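PDB 2FB5: hypothetical Membrane Spanning Protein from Bacillus cereus, which condenses two ATP molecules into the signalling nucleotide cyclic di-AMP as one of three paralogous diadenylate cyclases, and is needed for efficient spore formation. Local coordinates for residues 6-9 against 10-14; 20-23 against 24-28; 27-30 against 31-34; 97-101 against 102-106. All blocks are in the same frame, centred on the assembly; numbering follows the deposited sequence.

Contact 1 (6-9 against 10-14); sequences HEWG and LSEEL
The carbonyl oxygen of E7 takes the backbone N of S11 at 2.9 Å, and the hydroxyl OG of S11 lies 3.1 Å from the same E7 O. One residue further on, E12 N bonds to W8 O at 2.9 Å, and the side chains of this pair run side by side in the same direction. CG of E12, set by chi1 (-77°), lies over one face of the indole, 4.2 Å from the centroid of the five-membered ring of W8, a CH-pi contact. Beyond it a water donates to E12 OE2 at 2.7 Å and lies in the indole plane, where it is only a weak acceptor for W8 NE1 at 3.4 Å. E12 OE2 also forms a salt bridge with K15, while E12 OE1 takes the backbone N of A4 of the second subunit. On the other flank, L10 CD1 approaches the imidazole of H6 obliquely, 3.6 Å from NE2, and lies 3.9 Å from OE1 of E7, a carboxylate oxygen that bonds to Q67. W8 packs on W8 of the third subunit. These are i to i+3 and i to i+4 pairs of an alpha helix, set where the N-terminal helices of the trimeric assembly meet.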
loop_
_atom_site.group_PDB
_atom_site.type_symbol
_atom_site.label_atom_id
_atom_site.label_comp_id
_atom_site.label_asym_id
_atom_site.label_seq_id
_atom_site.Cartn_x
_atom_site.Cartn_y
_atom_site.Cartn_z
ATOM N N HIS A 6 -6.913 2.519 -7.727
ATOM C CA HIS A 6 -8.348 2.756 -7.891
ATOM C C HIS A 6 -9.186 1.736 -7.114
ATOM O O HIS A 6 -10.095 2.116 -6.378
ATOM C CB HIS A 6 -8.721 2.780 -9.386
ATOM C CG HIS A 6 -10.175 3.023 -9.659
ATOM N ND1 HIS A 6 -10.710 4.289 -9.792
ATOM C CD2 HIS A 6 -11.201 2.161 -9.865
ATOM C CE1 HIS A 6 -12.004 4.198 -10.045
ATOM N NE2 HIS A 6 -12.329 2.917 -10.095
ATOM N N GLU A 7 -8.857 0.451 -7.252
ATOM C CA GLU A 7 -9.593 -0.624 -6.568
ATOM C C GLU A 7 -9.508 -0.500 -5.045
ATOM O O GLU A 7 -10.454 -0.846 -4.333
ATOM C CB GLU A 7 -9.086 -2.012 -7.016
ATOM C CG GLU A 7 -9.388 -2.361 -8.491
ATOM C CD GLU A 7 -10.867 -2.258 -8.833
ATOM O OE1 GLU A 7 -11.705 -2.790 -8.066
ATOM O OE2 GLU A 7 -11.207 -1.642 -9.869
ATOM N N TRP A 8 -8.361 -0.036 -4.552
ATOM C CA TRP A 8 -8.183 0.175 -3.120
ATOM C C TRP A 8 -9.141 1.256 -2.603
ATOM O O TRP A 8 -9.801 1.081 -1.568
ATOM C CB TRP A 8 -6.755 0.561 -2.811
ATOM C CG TRP A 8 -6.469 0.566 -1.351
ATOM C CD1 TRP A 8 -7.054 -0.218 -0.399
ATOM C CD2 TRP A 8 -5.521 1.388 -0.671
ATOM N NE1 TRP A 8 -6.538 0.076 0.835
ATOM C CE2 TRP A 8 -5.591 1.056 0.699
ATOM C CE3 TRP A 8 -4.618 2.375 -1.084
ATOM C CZ2 TRP A 8 -4.774 1.661 1.663
ATOM C CZ3 TRP A 8 -3.814 2.988 -0.122
ATOM C CH2 TRP A 8 -3.907 2.632 1.237
ATOM N N GLY A 9 -9.195 2.369 -3.321
ATOM C CA GLY A 9 -10.211 3.396 -3.084
ATOM C C GLY A 9 -11.615 2.821 -3.056
ATOM O O GLY A 9 -12.412 3.189 -2.198
ATOM N N LEU A 10 -11.937 1.924 -3.988
ATOM C CA LEU A 10 -13.297 1.357 -4.032
ATOM C C LEU A 10 -13.570 0.461 -2.832
ATOM O O LEU A 10 -14.661 0.496 -2.272
ATOM C CB LEU A 10 -13.545 0.578 -5.321
ATOM C CG LEU A 10 -13.551 1.398 -6.618
ATOM C CD1 LEU A 10 -13.787 0.479 -7.808
ATOM C CD2 LEU A 10 -14.584 2.538 -6.602
ATOM N N SER A 11 -12.580 -0.346 -2.461
ATOM C CA SER A 11 -12.679 -1.193 -1.286
ATOM C C SER A 11 -12.921 -0.329 -0.070
ATOM O O SER A 11 -13.797 -0.630 0.749
ATOM C CB SER A 11 -11.390 -1.987 -1.085
ATOM O OG SER A 11 -11.166 -2.878 -2.162
ATOM N N GLU A 12 -12.144 0.751 0.043
ATOM C CA GLU A 12 -12.223 1.622 1.213
ATOM C C GLU A 12 -13.583 2.308 1.313
ATOM O O GLU A 12 -14.090 2.508 2.412
ATOM C CB GLU A 12 -11.088 2.657 1.212
ATOM C CG GLU A 12 -9.754 2.090 1.632
ATOM C CD GLU A 12 -9.705 1.781 3.119
ATOM O OE1 GLU A 12 -9.945 2.702 3.940
ATOM O OE2 GLU A 12 -9.437 0.618 3.459
ATOM N N GLU A 13 -14.187 2.635 0.177
ATOM C CA GLU A 13 -15.514 3.246 0.204
ATOM C C GLU A 13 -16.616 2.259 0.605
ATOM O O GLU A 13 -17.593 2.653 1.244
ATOM C CB GLU A 13 -15.864 3.905 -1.131
ATOM C CG GLU A 13 -15.153 5.234 -1.368
ATOM C CD GLU A 13 -15.475 6.322 -0.326
ATOM O OE1 GLU A 13 -16.639 6.374 0.185
ATOM O OE2 GLU A 13 -14.554 7.136 -0.036
ATOM N N LEU A 14 -16.462 0.993 0.216
ATOM C CA LEU A 14 -17.382 -0.070 0.645
ATOM C C LEU A 14 -17.315 -0.296 2.153
ATOM O O LEU A 14 -18.353 -0.546 2.798
ATOM C CB LEU A 14 -17.089 -1.379 -0.092
ATOM C CG LEU A 14 -17.449 -1.366 -1.585
ATOM C CD1 LEU A 14 -17.021 -2.672 -2.250
ATOM C CD2 LEU A 14 -18.939 -1.122 -1.786
HETATM O O HOH W 1 -7.024 -0.428 4.178
#

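Contact 2 (20-23 against 24-28); sequences QMIE and IAEKE
The sulfur of M21 lies beside the end of I24, SD of M21 being 4.1 Å from CD1 of I24, with the two side chains crossing at a slant. SD is put there by chi1 (-165°, CG anti to the backbone N) and a bend at chi2 (63°). I24 also leans on the preceding turn, its CG1 3.2 Å from the carbonyl oxygen of Q20. On another side of the helix the carboxylate of E26 turns back over the first segment, with OE1 3.7 Å from the CG2 branch of I22 and 3.4 Å from CA of E23. The carboxylates of E23 and E26 stay apart, OE2 of E23 lying 5.7 Å from OE1 of E26, so any mutual repulsion is probably modest. Behind these side chains stand the backbone bonds that set their spacing, among them E26 N to I22 O and K27 N to E23 O, both 2.9 Å. A25, the buried residue of the group, rests its CB 3.6 Å from I22 O. Within helix 4-35, M21 is directed onto N56, V57 and L60 of helix 47-70 and E28 onto M53, while no other subunit of the assembly touches residues 20-28.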
loop_
_atom_site.group_PDB
_atom_site.type_symbol
_atom_site.label_atom_id
_atom_site.label_comp_id
_atom_site.label_asym_id
_atom_site.label_seq_id
_atom_site.Cartn_x
_atom_site.Cartn_y
_atom_site.Cartn_z
ATOM N N GLN A 20 -21.165 2.823 8.081
ATOM C CA GLN A 20 -22.330 3.705 8.140
ATOM C C GLN A 20 -23.639 2.941 8.375
ATOM O O GLN A 20 -24.490 3.403 9.129
ATOM C CB GLN A 20 -22.433 4.573 6.887
ATOM C CG GLN A 20 -21.330 5.648 6.757
ATOM C CD GLN A 20 -21.438 6.448 5.460
ATOM O OE1 GLN A 20 -21.929 5.948 4.445
ATOM N NE2 GLN A 20 -20.963 7.696 5.488
ATOM N N MET A 21 -23.806 1.775 7.760
ATOM C CA MET A 21 -24.995 0.971 8.048
ATOM C C MET A 21 -24.995 0.423 9.465
ATOM O O MET A 21 -26.049 0.327 10.081
ATOM C CB MET A 21 -25.219 -0.169 7.051
ATOM C CG MET A 21 -26.654 -0.762 7.166
ATOM S SD MET A 21 -27.983 0.426 6.765
ATOM C CE MET A 21 -27.288 0.930 5.160
ATOM N N ILE A 22 -23.820 0.054 9.971
ATOM C CA ILE A 22 -23.699 -0.395 11.352
ATOM C C ILE A 22 -24.109 0.738 12.304
ATOM O O ILE A 22 -24.830 0.495 13.268
ATOM C CB ILE A 22 -22.270 -0.914 11.684
ATOM C CG1 ILE A 22 -21.969 -2.196 10.886
ATOM C CG2 ILE A 22 -22.105 -1.134 13.205
ATOM C CD1 ILE A 22 -20.529 -2.755 11.031
ATOM N N GLU A 23 -23.668 1.967 12.018
ATOM C CA GLU A 23 -24.034 3.126 12.841
ATOM C C GLU A 23 -25.533 3.382 12.827
ATOM O O GLU A 23 -26.112 3.718 13.854
ATOM C CB GLU A 23 -23.313 4.394 12.383
ATOM C CG GLU A 23 -21.821 4.385 12.596
ATOM C CD GLU A 23 -21.151 5.657 12.095
ATOM O OE1 GLU A 23 -21.642 6.277 11.114
ATOM O OE2 GLU A 23 -20.125 6.031 12.687
ATOM N N ILE A 24 -26.154 3.228 11.660
ATOM C CA ILE A 24 -27.602 3.380 11.523
ATOM C C ILE A 24 -28.363 2.367 12.408
ATOM O O ILE A 24 -29.319 2.731 13.109
ATOM C CB ILE A 24 -28.017 3.276 10.043
ATOM C CG1 ILE A 24 -27.514 4.517 9.280
ATOM C CG2 ILE A 24 -29.539 3.117 9.904
ATOM C CD1 ILE A 24 -27.677 4.425 7.766
ATOM N N ALA A 25 -27.903 1.110 12.394
ATOM C CA ALA A 25 -28.478 0.059 13.231
ATOM C C ALA A 25 -28.270 0.342 14.718
ATOM O O ALA A 25 -29.192 0.170 15.520
ATOM C CB ALA A 25 -27.887 -1.310 12.865
ATOM N N GLU A 26 -27.064 0.768 15.081
ATOM C CA GLU A 26 -26.741 1.112 16.469
ATOM C C GLU A 26 -27.655 2.213 17.001
ATOM O O GLU A 26 -28.123 2.151 18.141
ATOM C CB GLU A 26 -25.310 1.616 16.559
ATOM C CG GLU A 26 -24.235 0.554 16.575
ATOM C CD GLU A 26 -22.851 1.173 16.569
ATOM O OE1 GLU A 26 -22.432 1.703 15.519
ATOM O OE2 GLU A 26 -22.181 1.139 17.622
ATOM N N LYS A 27 -27.870 3.232 16.170
ATOM C CA LYS A 27 -28.729 4.372 16.511
ATOM C C LYS A 27 -30.182 3.940 16.716
ATOM O O LYS A 27 -30.806 4.307 17.714
ATOM C CB LYS A 27 -28.610 5.455 15.431
ATOM C CG LYS A 27 -29.645 6.596 15.491
ATOM C CD LYS A 27 -29.206 7.770 14.612
ATOM C CE LYS A 27 -30.385 8.665 14.212
ATOM N NZ LYS A 27 -30.901 9.475 15.368
ATOM N N GLU A 28 -30.719 3.163 15.779
ATOM C CA GLU A 28 -32.081 2.648 15.899
ATOM C C GLU A 28 -32.271 1.800 17.165
ATOM O O GLU A 28 -33.309 1.906 17.828
ATOM C CB GLU A 28 -32.466 1.845 14.655
ATOM C CG GLU A 28 -33.959 1.587 14.511
ATOM C CD GLU A 28 -34.783 2.860 14.287
ATOM O OE1 GLU A 28 -34.241 3.878 13.793
ATOM O OE2 GLU A 28 -35.986 2.833 14.614
#

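Contact 3 (27-30 against 31-34); sequences KELS and IMRN
K27 offers its carbonyl oxygen to the backbone N of I31 at 3.0 Å, and the CG1 branch of I31 settles against that same K27 O at 3.2 Å. E28 follows with a bond from its O to M32 N at 3.0 Å; its carboxylate heads elsewhere, making a long, weak ion pair with K46. L29 O accepts R33 N at 2.8 Å, while CD2 of L29 lies 4.3 Å from CE of M32. M32 reaches it by running extended through chi1 and chi2 before bending at chi3 (-42°). S30 comes last: its O takes N34 N at 3.1 Å and also lies over one face of the R33 guanidinium. NH1 of R33 comes to 3.4 Å from CB of S30, the arginine chain having curled at chi3 (28°) instead of stretching away from the helix. OG of S30 stands 2.9 Å from K27 O, one turn back. M32 is buried against M47 and I50 of helix 47-70 and against I43 and K46 of the connecting loop, and L29 also touches I50. These are the last two turns of helix 4-35 before the helical hairpin reverses, with i to i+4 bonds throughout.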
loop_
_atom_site.group_PDB
_atom_site.type_symbol
_atom_site.label_atom_id
_atom_site.label_comp_id
_atom_site.label_asym_id
_atom_site.label_seq_id
_atom_site.Cartn_x
_atom_site.Cartn_y
_atom_site.Cartn_z
ATOM N N LYS A 27 -27.870 3.232 16.170
ATOM C CA LYS A 27 -28.729 4.372 16.511
ATOM C C LYS A 27 -30.182 3.940 16.716
ATOM O O LYS A 27 -30.806 4.307 17.714
ATOM C CB LYS A 27 -28.610 5.455 15.431
ATOM C CG LYS A 27 -29.645 6.596 15.491
ATOM C CD LYS A 27 -29.206 7.770 14.612
ATOM C CE LYS A 27 -30.385 8.665 14.212
ATOM N NZ LYS A 27 -30.901 9.475 15.368
ATOM N N GLU A 28 -30.719 3.163 15.779
ATOM C CA GLU A 28 -32.081 2.648 15.899
ATOM C C GLU A 28 -32.271 1.800 17.165
ATOM O O GLU A 28 -33.309 1.906 17.828
ATOM C CB GLU A 28 -32.466 1.845 14.655
ATOM C CG GLU A 28 -33.959 1.587 14.511
ATOM C CD GLU A 28 -34.783 2.860 14.287
ATOM O OE1 GLU A 28 -34.241 3.878 13.793
ATOM O OE2 GLU A 28 -35.986 2.833 14.614
ATOM N N LEU A 29 -31.282 0.975 17.511
ATOM C CA LEU A 29 -31.355 0.189 18.745
ATOM C C LEU A 29 -31.402 1.086 19.984
ATOM O O LEU A 29 -32.180 0.832 20.911
ATOM C CB LEU A 29 -30.195 -0.820 18.858
ATOM C CG LEU A 29 -30.313 -2.027 17.911
ATOM C CD1 LEU A 29 -28.980 -2.741 17.802
ATOM C CD2 LEU A 29 -31.443 -2.989 18.326
ATOM N N SER A 30 -30.579 2.137 20.005
ATOM C CA SER A 30 -30.589 3.047 21.151
ATOM C C SER A 30 -31.938 3.776 21.252
ATOM O O SER A 30 -32.447 3.953 22.352
ATOM C CB SER A 30 -29.400 4.022 21.128
ATOM O OG SER A 30 -29.633 5.069 20.203
ATOM N N ILE A 31 -32.531 4.142 20.116
ATOM C CA ILE A 31 -33.877 4.726 20.084
ATOM C C ILE A 31 -34.877 3.760 20.734
ATOM O O ILE A 31 -35.646 4.133 21.622
ATOM C CB ILE A 31 -34.349 5.054 18.631
ATOM C CG1 ILE A 31 -33.477 6.133 17.981
ATOM C CG2 ILE A 31 -35.818 5.515 18.607
ATOM C CD1 ILE A 31 -33.319 7.389 18.807
ATOM N N MET A 32 -34.844 2.513 20.283
ATOM C CA MET A 32 -35.723 1.466 20.781
ATOM C C MET A 32 -35.533 1.281 22.298
ATOM O O MET A 32 -36.501 1.150 23.037
ATOM C CB MET A 32 -35.390 0.186 20.004
ATOM C CG MET A 32 -36.237 -1.029 20.246
ATOM S SD MET A 32 -35.687 -2.378 19.149
ATOM C CE MET A 32 -35.405 -1.457 17.595
ATOM N N ARG A 33 -34.286 1.305 22.756
ATOM C CA ARG A 33 -33.984 1.090 24.175
ATOM C C ARG A 33 -34.571 2.197 25.068
ATOM O O ARG A 33 -35.025 1.936 26.188
ATOM C CB ARG A 33 -32.479 0.956 24.386
ATOM C CG ARG A 33 -32.079 0.487 25.777
ATOM C CD ARG A 33 -30.560 0.247 25.922
ATOM N NE ARG A 33 -29.733 1.066 25.027
ATOM C CZ ARG A 33 -29.456 2.360 25.208
ATOM N NH1 ARG A 33 -28.696 3.004 24.328
ATOM N NH2 ARG A 33 -29.941 3.016 26.255
ATOM N N ASN A 34 -34.564 3.426 24.571
ATOM C CA ASN A 34 -35.186 4.532 25.286
ATOM C C ASN A 34 -36.710 4.534 25.131
ATOM O O ASN A 34 -37.427 4.829 26.092
ATOM C CB ASN A 34 -34.596 5.882 24.850
ATOM C CG ASN A 34 -33.193 6.115 25.403
ATOM O OD1 ASN A 34 -32.225 6.215 24.645
ATOM N ND2 ASN A 34 -33.079 6.196 26.719
#

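Contact 4 (97-101 against 102-106); sequences VVERN and ETLEA
Strand 94-98 ends at V98, and the chain then turns through E99, R100 and N101 and heads off beside the strand end as an irregular loop, with no direct hydrogen bond between residues 97-101 and 102-106. This loop follows an inner strand of the nucleotide-binding domain of the DisA family, whose mixed sheet has strand 94-98 between strands 137-141 and 181-185. Waters bridge the turn instead. One accepts from R100 N at 2.8 Å and donates to E102 O; a second joins N101 ND2 to E102 OE2, to which it donates at 2.8 Å. L104 folds inward and meets V97 tip to tip, CD1 of L104 3.7 Å from CG1 of V97, both also packing on L139. E99 slides past L104 in the opposite sense, its CG 3.9 Å from CD1 of L104 and 3.5 Å from E102 O. With CG anti to the backbone N (chi1 -169°) and the rest extended, the glutamate carries its carboxylate alongside T103, where OE2 of E99 lies 4.0 Å from CG2 of T103. That oxygen forms a salt bridge with K141. D179 accepts from the backbone N of both N101 and E102, and R100 NE bonds to the carbonyl of Y69, so the turn is anchored from outside as well. The other carboxylate oxygen, E99 OE1, receives a water proton at 2.7 Å, and the same water accepts from L104 N at 2.8 Å.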
loop_
_atom_site.group_PDB
_atom_site.type_symbol
_atom_site.label_atom_id
_atom_site.label_comp_id
_atom_site.label_asym_id
_atom_site.label_seq_id
_atom_site.Cartn_x
_atom_site.Cartn_y
_atom_site.Cartn_z
ATOM N N VAL A 97 -13.630 -21.916 -7.109
ATOM C CA VAL A 97 -12.302 -21.560 -6.596
ATOM C C VAL A 97 -11.794 -20.322 -7.342
ATOM O O VAL A 97 -11.724 -20.326 -8.574
ATOM C CB VAL A 97 -11.295 -22.705 -6.841
ATOM C CG1 VAL A 97 -9.877 -22.292 -6.425
ATOM C CG2 VAL A 97 -11.715 -23.971 -6.081
ATOM N N VAL A 98 -11.442 -19.265 -6.613
ATOM C CA VAL A 98 -10.755 -18.157 -7.251
ATOM C C VAL A 98 -9.291 -18.178 -6.839
ATOM O O VAL A 98 -8.973 -17.972 -5.668
ATOM C CB VAL A 98 -11.392 -16.795 -6.922
ATOM C CG1 VAL A 98 -10.701 -15.699 -7.717
ATOM C CG2 VAL A 98 -12.890 -16.842 -7.212
ATOM N N GLU A 99 -8.420 -18.462 -7.807
ATOM C CA GLU A 99 -6.983 -18.450 -7.591
ATOM C C GLU A 99 -6.536 -17.059 -7.184
ATOM O O GLU A 99 -6.956 -16.050 -7.788
ATOM C CB GLU A 99 -6.233 -18.876 -8.856
ATOM C CG GLU A 99 -4.753 -19.149 -8.617
ATOM C CD GLU A 99 -4.057 -19.784 -9.820
ATOM O OE1 GLU A 99 -4.670 -20.635 -10.501
ATOM O OE2 GLU A 99 -2.888 -19.425 -10.081
ATOM N N ARG A 100 -5.703 -17.004 -6.149
ATOM C CA ARG A 100 -5.186 -15.719 -5.672
ATOM C C ARG A 100 -3.664 -15.664 -5.904
ATOM O O ARG A 100 -3.230 -15.813 -7.051
ATOM C CB ARG A 100 -5.682 -15.405 -4.230
ATOM C CG ARG A 100 -7.209 -15.113 -4.198
ATOM C CD ARG A 100 -7.802 -14.931 -2.798
ATOM N NE ARG A 100 -7.560 -13.611 -2.207
ATOM C CZ ARG A 100 -6.833 -13.406 -1.110
ATOM N NH1 ARG A 100 -6.266 -14.428 -0.486
ATOM N NH2 ARG A 100 -6.670 -12.182 -0.633
ATOM N N ASN A 101 -2.857 -15.457 -4.867
ATOM C CA ASN A 101 -1.413 -15.340 -5.084
ATOM C C ASN A 101 -0.702 -16.685 -5.311
ATOM O O ASN A 101 0.350 -16.733 -5.955
ATOM C CB ASN A 101 -0.723 -14.546 -3.958
ATOM C CG ASN A 101 0.755 -14.255 -4.267
ATOM O OD1 ASN A 101 1.065 -13.657 -5.292
ATOM N ND2 ASN A 101 1.668 -14.728 -3.401
ATOM N N GLU A 102 -1.267 -17.772 -4.795
ATOM C CA GLU A 102 -0.614 -19.074 -4.878
ATOM C C GLU A 102 -1.210 -19.979 -5.962
ATOM O O GLU A 102 -2.443 -20.059 -6.119
ATOM C CB GLU A 102 -0.629 -19.768 -3.509
ATOM C CG GLU A 102 0.046 -18.942 -2.429
ATOM C CD GLU A 102 -0.211 -19.432 -1.007
ATOM O OE1 GLU A 102 -0.760 -20.540 -0.809
ATOM O OE2 GLU A 102 0.147 -18.680 -0.075
ATOM N N THR A 103 -0.334 -20.650 -6.711
ATOM C CA THR A 103 -0.780 -21.546 -7.791
ATOM C C THR A 103 -1.327 -22.853 -7.213
ATOM O O THR A 103 -0.920 -23.287 -6.135
ATOM C CB THR A 103 0.327 -21.812 -8.853
ATOM O OG1 THR A 103 1.375 -22.592 -8.275
ATOM C CG2 THR A 103 0.905 -20.489 -9.394
ATOM N N LEU A 104 -2.247 -23.478 -7.938
ATOM C CA LEU A 104 -3.073 -24.528 -7.363
ATOM C C LEU A 104 -3.019 -25.880 -8.075
ATOM O O LEU A 104 -3.721 -26.813 -7.678
ATOM C CB LEU A 104 -4.528 -24.039 -7.322
ATOM C CG LEU A 104 -4.757 -22.726 -6.566
ATOM C CD1 LEU A 104 -6.176 -22.224 -6.766
ATOM C CD2 LEU A 104 -4.447 -22.932 -5.076
ATOM N N GLU A 105 -2.191 -25.986 -9.115
ATOM C CA GLU A 105 -2.185 -27.186 -9.966
ATOM C C GLU A 105 -1.770 -28.478 -9.237
ATOM O O GLU A 105 -2.202 -29.560 -9.616
ATOM C CB GLU A 105 -1.334 -26.969 -11.233
ATOM C CG GLU A 105 0.174 -27.080 -11.015
ATOM C CD GLU A 105 0.748 -25.928 -10.199
ATOM O OE1 GLU A 105 1.776 -26.135 -9.526
ATOM O OE2 GLU A 105 0.159 -24.823 -10.219
ATOM N N ALA A 106 -0.953 -28.363 -8.194
ATOM C CA ALA A 106 -0.554 -29.548 -7.425
ATOM C C ALA A 106 -1.628 -29.967 -6.418
ATOM O O ALA A 106 -1.591 -31.076 -5.891
ATOM C CB ALA A 106 0.772 -29.311 -6.722
HETATM O O HOH W 2 -2.961 -22.724 -10.516
HETATM O O HOH W 3 -4.538 -19.097 -4.738
HETATM O O HOH W 4 0.920 -16.088 -0.770
#

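From the N terminus, contacts 1, 2 and 3 follow one another along helix 4-35. Each joins directly consecutive segments, so none closes a long loop and none crosses another. Contact 1 lies at the end where other subunits gather; the centres of contacts 1 and 2 are 21 Å apart. Those of contacts 2 and 3 are only 10 Å apart, and these two share K27 and E28. All three meet helix 47-70, which runs back beside the first helix, and contact 3 sits close to the turn between the two. Contact 4 belongs to the nucleotide-binding domain, where it closes the turn after strand 94-98. Its nearest atoms are about 10 Å from contact 1 and about 30 Å from contact 3.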